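Local coordinates for MHC class I-like protein MILL2 (Mus musculus, PDB 6A97) that binds to heparan sulfate proteoglycans on the surface of fibroblasts as a GPI-anchored relative of the MHC class I heavy chains, at residues Pro202-Val207 with His285-Ala291; Ala231-Gln237 with Gln275-Arg281. All coordinates share one frame; numbering follows the deposited sequence.

Contact 1: residues Pro202-Val207 with His285-Ala291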
loop_
_atom_site.group_PDB
_atom_site.type_symbol
_atom_site.label_atom_id
_atom_site.label_comp_id
_atom_site.label_asym_id
_atom_site.label_seq_id
_atom_site.Cartn_x
_atom_site.Cartn_y
_atom_site.Cartn_z
ATOM N N PRO A 202 16.981 -6.292 -1.547
ATOM C CA PRO A 202 15.569 -6.272 -1.165
ATOM C C PRO A 202 15.181 -4.961 -0.484
ATOM O O PRO A 202 16.055 -4.255 0.017
ATOM C CB PRO A 202 15.468 -7.443 -0.189
ATOM C CG PRO A 202 16.805 -7.444 0.484
ATOM C CD PRO A 202 17.806 -7.021 -0.567
ATOM N N PRO A 203 13.880 -4.640 -0.462
ATOM C CA PRO A 203 13.410 -3.507 0.342
ATOM C C PRO A 203 13.677 -3.750 1.821
ATOM O O PRO A 203 13.871 -4.895 2.224
ATOM C CB PRO A 203 11.900 -3.469 0.067
ATOM C CG PRO A 203 11.689 -4.317 -1.145
ATOM C CD PRO A 203 12.773 -5.346 -1.128
ATOM N N MET A 204 13.689 -2.691 2.620
ATOM C CA MET A 204 13.818 -2.845 4.059
ATOM C C MET A 204 12.853 -1.910 4.780
ATOM O O MET A 204 12.438 -0.889 4.235
ATOM C CB MET A 204 15.254 -2.575 4.511
ATOM C CG MET A 204 15.657 -1.118 4.466
ATOM S SD MET A 204 17.258 -0.832 5.242
ATOM C CE MET A 204 16.850 -1.103 6.965
ATOM N N VAL A 205 12.499 -2.270 6.007
ATOM C CA VAL A 205 11.576 -1.475 6.801
ATOM C C VAL A 205 12.192 -1.148 8.151
ATOM O O VAL A 205 12.838 -1.997 8.758
ATOM C CB VAL A 205 10.238 -2.213 7.012
ATOM C CG1 VAL A 205 9.338 -1.445 7.970
ATOM C CG2 VAL A 205 9.543 -2.433 5.685
ATOM N N THR A 206 12.014 0.088 8.604
ATOM C CA THR A 206 12.377 0.454 9.964
ATOM C C THR A 206 11.158 1.007 10.699
ATOM O O THR A 206 10.256 1.578 10.086
ATOM C CB THR A 206 13.499 1.506 10.006
ATOM O OG1 THR A 206 13.016 2.739 9.457
ATOM C CG2 THR A 206 14.722 1.031 9.225
ATOM N N VAL A 207 11.140 0.833 12.014
ATOM C CA VAL A 207 10.104 1.424 12.848
ATOM C C VAL A 207 10.756 2.228 13.960
ATOM O O VAL A 207 11.587 1.705 14.699
ATOM C CB VAL A 207 9.181 0.355 13.463
ATOM C CG1 VAL A 207 8.223 0.987 14.463
ATOM C CG2 VAL A 207 8.424 -0.390 12.372
ATOM N N HIS A 285 7.648 -8.779 -2.663
ATOM C CA HIS A 285 7.988 -8.790 -1.241
ATOM C C HIS A 285 6.835 -8.387 -0.330
ATOM O O HIS A 285 6.080 -7.463 -0.631
ATOM C CB HIS A 285 9.163 -7.849 -0.955
ATOM C CG HIS A 285 10.417 -8.189 -1.696
ATOM N ND1 HIS A 285 11.476 -8.842 -1.103
ATOM C CD2 HIS A 285 10.791 -7.948 -2.975
ATOM C CE1 HIS A 285 12.444 -8.999 -1.988
ATOM N NE2 HIS A 285 12.053 -8.466 -3.131
ATOM N N SER A 286 6.721 -9.082 0.795
ATOM C CA SER A 286 5.916 -8.608 1.907
ATOM C C SER A 286 6.770 -8.697 3.159
ATOM O O SER A 286 7.326 -9.752 3.471
ATOM C CB SER A 286 4.625 -9.415 2.061
ATOM O OG SER A 286 3.908 -8.994 3.213
ATOM N N ILE A 287 6.896 -7.573 3.853
ATOM C CA ILE A 287 7.744 -7.475 5.032
ATOM C C ILE A 287 6.946 -6.870 6.172
ATOM O O ILE A 287 6.234 -5.889 5.971
ATOM C CB ILE A 287 8.991 -6.599 4.776
ATOM C CG1 ILE A 287 9.775 -7.107 3.568
ATOM C CG2 ILE A 287 9.883 -6.560 6.014
ATOM C CD1 ILE A 287 11.007 -6.280 3.250
ATOM N N MET A 288 7.062 -7.444 7.365
ATOM C CA MET A 288 6.380 -6.882 8.525
ATOM C C MET A 288 7.335 -6.650 9.687
ATOM O O MET A 288 8.183 -7.489 9.987
ATOM C CB MET A 288 5.233 -7.791 8.970
ATOM C CG MET A 288 4.347 -7.168 10.035
ATOM S SD MET A 288 2.643 -7.736 9.937
ATOM C CE MET A 288 2.836 -9.473 10.327
ATOM N N GLN A 289 7.204 -5.499 10.333
ATOM C CA GLN A 289 7.972 -5.236 11.541
ATOM C C GLN A 289 7.078 -4.701 12.651
ATOM O O GLN A 289 6.304 -3.767 12.441
ATOM C CB GLN A 289 9.105 -4.252 11.267
ATOM C CG GLN A 289 9.939 -3.957 12.500
ATOM C CD GLN A 289 11.316 -3.444 12.162
ATOM O OE1 GLN A 289 11.814 -3.653 11.056
ATOM N NE2 GLN A 289 11.948 -2.772 13.119
ATOM N N THR A 290 7.199 -5.301 13.831
ATOM C CA THR A 290 6.409 -4.918 14.996
ATOM C C THR A 290 7.118 -3.833 15.800
ATOM O O THR A 290 8.339 -3.858 15.949
ATOM C CB THR A 290 6.132 -6.136 15.902
ATOM O OG1 THR A 290 5.498 -7.169 15.135
ATOM C CG2 THR A 290 5.233 -5.758 17.077
ATOM N N ALA A 291 6.348 -2.875 16.307
ATOM C CA ALA A 291 6.902 -1.789 17.108
ATOM C C ALA A 291 7.236 -2.270 18.517
ATOM O O ALA A 291 6.530 -3.107 19.081
ATOM C CB ALA A 291 5.929 -0.623 17.161
#
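Strands 204-207 and 285-290 run nearly parallel, 16° apart, and their axes come no closer than 7.5 Å, so they meet through side chains. At one end CD of Pro203 sits over one face of the His285 imidazole, 3.6 Å from the ring centroid and almost exactly on the ring normal, a CH-pi contact. With CG anti to the carbonyl carbon (chi1 -60°), the imidazole is carried toward Pro203, and chi2 of -102° turns its face to CD. Pro202 adds its CB, 3.8 Å from CE1 of His285. ND1 of His285 is hydrogen-bonded to a polar side chain of another protein's chain, and residues 285-287 form an antiparallel ladder with a strand of that chain. The two strands are the first and last of the alpha-3 immunoglobulin C1-set domain and belong to different sheets of its beta sandwich. Strand 204-210 is hydrogen-bonded to strand 217-226 and strand 285-290 to strand 276-282. Ile287 reaches across from the second sheet. Its CD1 presses on the carbonyl O of Pro203 at 3.3 Å, while its CG2 branch meets CG2 of Val205 at 4.2 Å. Farther along, Val207 divides its two methyls. CG2 lies beside the CG methylene of Gln289 at 3.9 Å, and CG1 touches CB of Ala291 at 3.9 Å. Val207 also packs on Trp235, and Val205 on Cys221 and Leu280.

Contact 2: residues Ala231-Gln237 with Gln275-Arg281; sequences ATLVWLQ and QFSCNLR
Two neighbouring antiparallel strands of one sheet of the C1-set immunoglobulin domain meet here, and the second carries Cys278 of the intersheet disulfide. Paired backbone hydrogen bonds join Thr232 to Arg281, Val234 to Asn279 and Leu236 to Ser277. The shortest runs from Leu236 N to Ser277 O, 2.7 Å. On the face of the sheet that bears Trp235, Cys278 places its CB over the indole, 4.0 Å from the centroid of the Trp235 six-membered ring. Its SG, anti to the backbone N (chi1 -177°), lies above the five-membered ring at a longer distance and touches CD2 of Leu233 at 3.8 Å. SG forms the disulfide with Cys221 of the other sheet, where Val264 O accepts from Trp235 NE1 and helps fix the turn of the indole. CB of Phe276 packs on CZ3 of Trp235 at 3.8 Å. Gln237 runs alongside Phe276 with its CG over one face of the ring and its CD 3.5 Å from CZ of Phe276; amide and ring planes are 39° apart. NE2 of Gln237 donates to OE1 of Gln275 at 3.0 Å, and OE1 of Gln237 is hydrogen-bonded to NZ of Lys55 of the second subunit, another copy of this protein. CB of Asn279 rests on CG1 of Val234 at 3.7 Å, and ND2 of Asn279 is hydrogen-bonded to Ile287 O. A tryptophan packed against an intersheet disulfide is the hallmark core of the immunoglobulin fold.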
loop_
_atom_site.group_PDB
_atom_site.type_symbol
_atom_site.label_atom_id
_atom_site.label_comp_id
_atom_site.label_asym_id
_atom_site.label_seq_id
_atom_site.Cartn_x
_atom_site.Cartn_y
_atom_site.Cartn_z
ATOM N N ALA A 231 4.388 0.923 -3.957
ATOM C CA ALA A 231 4.474 0.267 -2.658
ATOM C C ALA A 231 3.255 0.600 -1.812
ATOM O O ALA A 231 2.590 1.616 -2.028
ATOM C CB ALA A 231 5.746 0.677 -1.936
ATOM N N THR A 232 2.951 -0.270 -0.856
ATOM C CA THR A 232 1.912 0.026 0.118
ATOM C C THR A 232 2.435 -0.229 1.519
ATOM O O THR A 232 3.133 -1.217 1.767
ATOM C CB THR A 232 0.633 -0.818 -0.109
ATOM O OG1 THR A 232 0.934 -2.207 0.060
ATOM C CG2 THR A 232 0.068 -0.588 -1.500
ATOM N N LEU A 233 2.109 0.683 2.427
ATOM C CA LEU A 233 2.414 0.521 3.839
ATOM C C LEU A 233 1.110 0.522 4.615
ATOM O O LEU A 233 0.220 1.330 4.346
ATOM C CB LEU A 233 3.328 1.635 4.347
ATOM C CG LEU A 233 4.808 1.583 3.978
ATOM C CD1 LEU A 233 5.492 2.864 4.415
ATOM C CD2 LEU A 233 5.480 0.373 4.626
ATOM N N VAL A 234 0.991 -0.389 5.571
ATOM C CA VAL A 234 -0.197 -0.436 6.409
ATOM C C VAL A 234 0.207 -0.646 7.863
ATOM O O VAL A 234 1.066 -1.474 8.165
ATOM C CB VAL A 234 -1.177 -1.552 5.959
ATOM C CG1 VAL A 234 -0.469 -2.886 5.840
ATOM C CG2 VAL A 234 -2.355 -1.656 6.921
ATOM N N TRP A 235 -0.377 0.145 8.756
ATOM C CA TRP A 235 -0.242 -0.095 10.182
ATOM C C TRP A 235 -1.347 -1.045 10.615
ATOM O O TRP A 235 -2.517 -0.841 10.284
ATOM C CB TRP A 235 -0.310 1.211 10.974
ATOM C CG TRP A 235 1.018 1.877 11.142
ATOM C CD1 TRP A 235 1.451 3.018 10.526
ATOM C CD2 TRP A 235 2.098 1.436 11.974
ATOM N NE1 TRP A 235 2.726 3.318 10.931
ATOM C CE2 TRP A 235 3.148 2.361 11.820
ATOM C CE3 TRP A 235 2.279 0.347 12.832
ATOM C CZ2 TRP A 235 4.360 2.233 12.491
ATOM C CZ3 TRP A 235 3.485 0.221 13.500
ATOM C CH2 TRP A 235 4.507 1.159 13.329
ATOM N N LEU A 236 -0.967 -2.086 11.351
ATOM C CA LEU A 236 -1.908 -3.113 11.774
ATOM C C LEU A 236 -2.025 -3.151 13.291
ATOM O O LEU A 236 -1.020 -3.140 13.996
ATOM C CB LEU A 236 -1.475 -4.489 11.254
ATOM C CG LEU A 236 -1.406 -4.671 9.733
ATOM C CD1 LEU A 236 -0.635 -5.935 9.381
ATOM C CD2 LEU A 236 -2.793 -4.721 9.138
ATOM N N GLN A 237 -3.255 -3.185 13.788
ATOM C CA GLN A 237 -3.490 -3.397 15.208
ATOM C C GLN A 237 -4.297 -4.669 15.383
ATOM O O GLN A 237 -5.447 -4.744 14.943
ATOM C CB GLN A 237 -4.218 -2.210 15.841
ATOM C CG GLN A 237 -4.658 -2.486 17.271
ATOM C CD GLN A 237 -5.135 -1.244 17.996
ATOM O OE1 GLN A 237 -5.711 -0.339 17.394
ATOM N NE2 GLN A 237 -4.897 -1.195 19.303
ATOM N N GLN A 275 1.301 -3.595 20.328
ATOM C CA GLN A 275 0.090 -3.970 19.603
ATOM C C GLN A 275 0.163 -3.661 18.111
ATOM O O GLN A 275 -0.660 -4.144 17.335
ATOM C CB GLN A 275 -1.127 -3.256 20.195
ATOM C CG GLN A 275 -1.389 -3.554 21.659
ATOM C CD GLN A 275 -2.596 -2.803 22.187
ATOM O OE1 GLN A 275 -3.618 -2.691 21.508
ATOM N NE2 GLN A 275 -2.483 -2.283 23.402
ATOM N N PHE A 276 1.140 -2.856 17.705
ATOM C CA PHE A 276 1.152 -2.327 16.343
ATOM C C PHE A 276 2.300 -2.861 15.491
ATOM O O PHE A 276 3.452 -2.886 15.920
ATOM C CB PHE A 276 1.198 -0.796 16.385
ATOM C CG PHE A 276 -0.054 -0.172 16.938
ATOM C CD1 PHE A 276 -0.211 -0.000 18.303
ATOM C CD2 PHE A 276 -1.077 0.231 16.093
ATOM C CE1 PHE A 276 -1.364 0.563 18.817
ATOM C CE2 PHE A 276 -2.231 0.800 16.601
ATOM C CZ PHE A 276 -2.375 0.963 17.966
ATOM N N SER A 277 1.968 -3.285 14.277
ATOM C CA SER A 277 2.966 -3.765 13.328
ATOM C C SER A 277 2.804 -3.047 11.998
ATOM O O SER A 277 1.687 -2.728 11.592
ATOM C CB SER A 277 2.844 -5.277 13.128
ATOM O OG SER A 277 2.910 -5.958 14.369
ATOM N N CYS A 278 3.922 -2.791 11.326
ATOM C CA CYS A 278 3.906 -2.181 10.000
ATOM C C CYS A 278 4.190 -3.220 8.925
ATOM O O CYS A 278 5.147 -3.980 9.031
ATOM C CB CYS A 278 4.935 -1.052 9.910
ATOM S SG CYS A 278 4.905 -0.183 8.327
ATOM N N ASN A 279 3.370 -3.243 7.882
ATOM C CA ASN A 279 3.535 -4.227 6.819
ATOM C C ASN A 279 3.761 -3.561 5.467
ATOM O O ASN A 279 2.913 -2.806 4.979
ATOM C CB ASN A 279 2.317 -5.153 6.764
ATOM C CG ASN A 279 2.474 -6.275 5.750
ATOM O OD1 ASN A 279 1.481 -6.832 5.270
ATOM N ND2 ASN A 279 3.719 -6.619 5.423
ATOM N N LEU A 280 4.912 -3.843 4.869
ATOM C CA LEU A 280 5.239 -3.320 3.549
ATOM C C LEU A 280 4.959 -4.338 2.454
ATOM O O LEU A 280 5.348 -5.501 2.565
ATOM C CB LEU A 280 6.713 -2.900 3.478
ATOM C CG LEU A 280 7.237 -2.652 2.056
ATOM C CD1 LEU A 280 6.710 -1.335 1.493
ATOM C CD2 LEU A 280 8.771 -2.705 2.003
ATOM N N ARG A 281 4.271 -3.898 1.406
ATOM C CA ARG A 281 4.177 -4.670 0.173
ATOM C C ARG A 281 4.905 -3.922 -0.940
ATOM O O ARG A 281 4.613 -2.756 -1.212
ATOM C CB ARG A 281 2.718 -4.918 -0.216
ATOM C CG ARG A 281 2.519 -5.302 -1.674
ATOM C CD ARG A 281 2.903 -6.751 -1.928
ATOM N NE ARG A 281 2.866 -7.097 -3.349
ATOM C CZ ARG A 281 1.761 -7.418 -4.019
ATOM N NH1 ARG A 281 0.587 -7.435 -3.405
ATOM N NH2 ARG A 281 1.831 -7.724 -5.309
HETATM O O HOH W 1 1.049 -3.023 2.742
HETATM O O HOH W 2 -0.138 -5.711 15.040
#

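From the N terminus, the chain first forms the alpha-1 and alpha-2 platform and then enters the alpha-3 domain at residues 202-207. Contact 1 joins this opening strand to the last one, 285-290, and so closes a loop around nearly the whole domain. Contact 2 is nested inside that loop: residues 231-237 pair with 275-281 across a shorter loop. Strand 276-282 leads directly into strand 285-290, its neighbour in the sheet, and the two contacts touch where Ile287 O meets Leu280 N at 2.7 Å. Contact 2 thus builds the interior of one sheet, while contact 1 ties its outermost strand within this chain to the opposite sheet.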